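Local atomic coordinates of TRAP dicarboxylate transporter, DctP subunit (PDB entry 4N91), a protein that binds D-glucuronate as the extracytoplasmic solute-binding component of a probable TRAP transporter and probably delivers it to the membrane partners for uptake. Residues T181-L189 / F303-E313. Numbering follows the deposited sequence.
Sequences TNVRMMDLL and FVDAVAPLTKE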
loop_
_atom_site.group_PDB
_atom_site.type_symbol
_atom_site.label_atom_id
_atom_site.label_comp_id
_atom_site.label_asym_id
_atom_site.label_seq_id
_atom_site.Cartn_x
_atom_site.Cartn_y
_atom_site.Cartn_z
ATOM N N THR A 181 -7.398 -4.508 -10.574
ATOM C CA THR A 181 -8.477 -4.602 -9.593
ATOM C C THR A 181 -9.123 -3.242 -9.356
ATOM O O THR A 181 -10.354 -3.093 -9.414
ATOM C CB THR A 181 -7.955 -5.189 -8.265
ATOM O OG1 THR A 181 -7.670 -6.565 -8.465
ATOM C CG2 THR A 181 -8.984 -5.011 -7.160
ATOM N N ASN A 182 -8.293 -2.218 -9.164
ATOM C CA ASN A 182 -8.810 -0.884 -8.938
ATOM C C ASN A 182 -9.474 -0.285 -10.161
ATOM O O ASN A 182 -10.431 0.476 -10.038
ATOM C CB ASN A 182 -7.729 0.036 -8.371
ATOM C CG ASN A 182 -7.471 -0.257 -6.902
ATOM O OD1 ASN A 182 -6.691 -1.135 -6.566
ATOM N ND2 ASN A 182 -8.174 0.456 -6.025
ATOM N N VAL A 183 -8.970 -0.591 -11.345
ATOM C CA VAL A 183 -9.664 -0.144 -12.547
ATOM C C VAL A 183 -11.089 -0.720 -12.597
ATOM O O VAL A 183 -12.059 -0.005 -12.852
ATOM C CB VAL A 183 -8.891 -0.523 -13.791
ATOM C CG1 VAL A 183 -9.724 -0.259 -15.049
ATOM C CG2 VAL A 183 -7.580 0.253 -13.827
ATOM N N ARG A 184 -11.215 -2.024 -12.352
ATOM C CA ARG A 184 -12.520 -2.665 -12.338
ATOM C C ARG A 184 -13.424 -2.075 -11.246
ATOM O O ARG A 184 -14.613 -1.890 -11.454
ATOM C CB ARG A 184 -12.376 -4.175 -12.160
ATOM C CG ARG A 184 -13.678 -4.926 -12.116
ATOM C CD ARG A 184 -14.471 -4.819 -13.393
ATOM N NE ARG A 184 -15.651 -5.680 -13.309
ATOM C CZ ARG A 184 -16.781 -5.475 -13.973
ATOM N NH1 ARG A 184 -16.901 -4.440 -14.803
ATOM N NH2 ARG A 184 -17.800 -6.311 -13.801
HETATM N N MSE A 185 -12.857 -1.774 -10.084
HETATM C CA MSE A 185 -13.630 -1.154 -9.020
HETATM C C MSE A 185 -14.231 0.172 -9.500
HETATM O O MSE A 185 -15.400 0.477 -9.210
HETATM C CB MSE A 185 -12.753 -0.919 -7.790
HETATM C CG MSE A 185 -13.537 -0.399 -6.603
HETATM SE SE MSE A 185 -12.351 0.031 -5.093
HETATM C CE MSE A 185 -11.555 1.683 -5.800
HETATM N N MSE A 186 -13.450 0.979 -10.227
HETATM C CA MSE A 186 -13.978 2.271 -10.678
HETATM C C MSE A 186 -15.088 2.049 -11.704
HETATM O O MSE A 186 -16.081 2.781 -11.694
HETATM C CB MSE A 186 -12.910 3.184 -11.266
HETATM C CG MSE A 186 -11.789 3.533 -10.306
HETATM SE SE MSE A 186 -12.405 4.207 -8.553
HETATM C CE MSE A 186 -13.687 5.497 -9.119
ATOM N N ASP A 187 -14.922 1.042 -12.569
ATOM C CA ASP A 187 -15.941 0.726 -13.561
ATOM C C ASP A 187 -17.274 0.366 -12.884
ATOM O O ASP A 187 -18.342 0.838 -13.312
ATOM C CB ASP A 187 -15.512 -0.449 -14.423
ATOM C CG ASP A 187 -14.408 -0.117 -15.386
ATOM O OD1 ASP A 187 -14.170 1.080 -15.682
ATOM O OD2 ASP A 187 -13.793 -1.084 -15.875
ATOM N N LEU A 188 -17.216 -0.459 -11.838
ATOM C CA LEU A 188 -18.414 -0.868 -11.106
ATOM C C LEU A 188 -19.069 0.280 -10.346
ATOM O O LEU A 188 -20.274 0.269 -10.094
ATOM C CB LEU A 188 -18.066 -1.982 -10.122
ATOM C CG LEU A 188 -17.797 -3.335 -10.759
ATOM C CD1 LEU A 188 -17.087 -4.246 -9.770
ATOM C CD2 LEU A 188 -19.125 -3.940 -11.230
ATOM N N LEU A 189 -18.268 1.267 -9.967
ATOM C CA LEU A 189 -18.788 2.496 -9.369
ATOM C C LEU A 189 -19.347 3.495 -10.400
ATOM O O LEU A 189 -19.731 4.616 -10.039
ATOM C CB LEU A 189 -17.680 3.172 -8.557
ATOM C CG LEU A 189 -17.267 2.424 -7.292
ATOM C CD1 LEU A 189 -15.948 2.971 -6.682
ATOM C CD2 LEU A 189 -18.396 2.533 -6.267
ATOM N N PHE A 303 -21.616 1.749 -1.508
ATOM C CA PHE A 303 -20.311 1.463 -2.112
ATOM C C PHE A 303 -20.073 -0.049 -2.075
ATOM O O PHE A 303 -19.695 -0.654 -3.070
ATOM C CB PHE A 303 -19.185 2.205 -1.399
ATOM C CG PHE A 303 -19.248 3.706 -1.549
ATOM C CD1 PHE A 303 -18.568 4.347 -2.578
ATOM C CD2 PHE A 303 -19.975 4.471 -0.664
ATOM C CE1 PHE A 303 -18.620 5.711 -2.732
ATOM C CE2 PHE A 303 -20.031 5.863 -0.802
ATOM C CZ PHE A 303 -19.344 6.483 -1.836
ATOM N N VAL A 304 -20.335 -0.659 -0.924
ATOM C CA VAL A 304 -20.146 -2.101 -0.749
ATOM C C VAL A 304 -20.936 -2.841 -1.811
ATOM O O VAL A 304 -20.414 -3.707 -2.493
ATOM C CB VAL A 304 -20.602 -2.547 0.649
ATOM C CG1 VAL A 304 -20.550 -4.061 0.776
ATOM C CG2 VAL A 304 -19.737 -1.886 1.729
ATOM N N ASP A 305 -22.201 -2.475 -1.973
ATOM C CA ASP A 305 -23.076 -3.187 -2.897
ATOM C C ASP A 305 -22.637 -2.986 -4.353
ATOM O O ASP A 305 -22.694 -3.929 -5.163
ATOM C CB ASP A 305 -24.527 -2.729 -2.698
ATOM C CG ASP A 305 -25.114 -3.189 -1.358
ATOM O OD1 ASP A 305 -24.542 -4.091 -0.716
ATOM O OD2 ASP A 305 -26.151 -2.644 -0.945
ATOM N N ALA A 306 -22.162 -1.786 -4.687
ATOM C CA ALA A 306 -21.738 -1.487 -6.054
ATOM C C ALA A 306 -20.528 -2.313 -6.461
ATOM O O ALA A 306 -20.406 -2.706 -7.619
ATOM C CB ALA A 306 -21.408 -0.012 -6.219
ATOM N N VAL A 307 -19.597 -2.524 -5.534
ATOM C CA VAL A 307 -18.357 -3.216 -5.880
ATOM C C VAL A 307 -18.319 -4.695 -5.499
ATOM O O VAL A 307 -17.330 -5.381 -5.803
ATOM C CB VAL A 307 -17.107 -2.498 -5.316
ATOM C CG1 VAL A 307 -17.101 -1.041 -5.752
ATOM C CG2 VAL A 307 -17.036 -2.609 -3.781
ATOM N N ALA A 308 -19.394 -5.200 -4.880
ATOM C CA ALA A 308 -19.473 -6.614 -4.501
ATOM C C ALA A 308 -19.159 -7.584 -5.652
ATOM O O ALA A 308 -18.477 -8.598 -5.446
ATOM C CB ALA A 308 -20.840 -6.920 -3.902
ATOM N N PRO A 309 -19.633 -7.282 -6.873
ATOM C CA PRO A 309 -19.314 -8.201 -7.975
ATOM C C PRO A 309 -17.823 -8.409 -8.196
ATOM O O PRO A 309 -17.417 -9.450 -8.688
ATOM C CB PRO A 309 -19.936 -7.520 -9.193
ATOM C CG PRO A 309 -21.048 -6.714 -8.639
ATOM C CD PRO A 309 -20.533 -6.203 -7.312
ATOM N N LEU A 310 -17.003 -7.434 -7.835
ATOM C CA LEU A 310 -15.570 -7.576 -8.017
ATOM C C LEU A 310 -15.005 -8.735 -7.207
ATOM O O LEU A 310 -14.195 -9.516 -7.699
ATOM C CB LEU A 310 -14.868 -6.280 -7.621
ATOM C CG LEU A 310 -13.365 -6.222 -7.841
ATOM C CD1 LEU A 310 -13.028 -6.653 -9.217
ATOM C CD2 LEU A 310 -12.876 -4.782 -7.604
ATOM N N THR A 311 -15.433 -8.848 -5.959
ATOM C CA THR A 311 -14.977 -9.943 -5.113
ATOM C C THR A 311 -15.448 -11.279 -5.669
ATOM O O THR A 311 -14.680 -12.250 -5.708
ATOM C CB THR A 311 -15.449 -9.748 -3.678
ATOM O OG1 THR A 311 -14.803 -8.588 -3.133
ATOM C CG2 THR A 311 -15.143 -10.964 -2.807
ATOM N N LYS A 312 -16.707 -11.334 -6.091
ATOM C CA LYS A 312 -17.244 -12.548 -6.700
ATOM C C LYS A 312 -16.426 -12.949 -7.924
ATOM O O LYS A 312 -16.091 -14.117 -8.088
ATOM C CB LYS A 312 -18.718 -12.356 -7.076
ATOM C CG LYS A 312 -19.359 -13.569 -7.754
ATOM C CD LYS A 312 -20.804 -13.284 -8.161
ATOM C CE LYS A 312 -21.557 -14.562 -8.535
ATOM N NZ LYS A 312 -21.391 -14.926 -9.970
ATOM N N GLU A 313 -16.100 -11.972 -8.773
ATOM C CA GLU A 313 -15.391 -12.218 -10.020
ATOM C C GLU A 313 -13.975 -12.678 -9.755
ATOM O O GLU A 313 -13.472 -13.586 -10.394
ATOM C CB GLU A 313 -15.329 -10.921 -10.853
ATOM C CG GLU A 313 -16.646 -10.519 -11.477
ATOM C CD GLU A 313 -16.676 -9.062 -11.947
ATOM O OE1 GLU A 313 -15.605 -8.414 -12.063
ATOM O OE2 GLU A 313 -17.797 -8.556 -12.199
HETATM O O HOH W 1 -21.902 -1.838 -9.710
#
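T181 and L310 meet where helix 181-188 packs on the kinked helix 303-313, the axes 8.6 Å apart and running roughly antiparallel at 138°, a worked example of knobs-into-holes packing flanked by a salt bridge. L310 is one knob, seated among T181, R184, M185 and L188; its CD2 lies 3.5 Å from T181 O and also touches CG2 of T181, whose hydroxyl turns elsewhere, to E100. One turn on, R184 runs past L310 in the opposite direction, its CG 3.4 Å from L310 CD1. The R184 chain leaves with CG anti to the backbone N (chi1 179°) and bends at chi2, which carries the guanidinium to E313. There the grip is side-on: R184 NE donates to E313 OE1 at 3.0 Å and R184 NH2 to E313 OE2 at 2.8 Å, both nearly straight, each oxygen met on its syn side and the two flat groups only 24° apart. CD2 of L188 lies over one guanidinium face, displaced toward its rim. A methionine in place of R184 would probably leave the E313 carboxylate without its mate and free to turn. Selenomethionine M185 lays CG against V307 CG1, 3.7 Å away. L188 returns the packing among A306, V307, P309 and L310, with CD1 3.7 Å from L310 CB; a water donates to both L188 O and A306 O, bridging the two backbones. L189 closes the row, its CD2 on A306 CB and F303. The contact thus joins helix 301-317 to the helix between strands 173-176 and 192-195, the M185 side chain about 11 Å from bound glucuronate: mostly interlocked aliphatic groups, with a nearly coplanar ion pair at the edge.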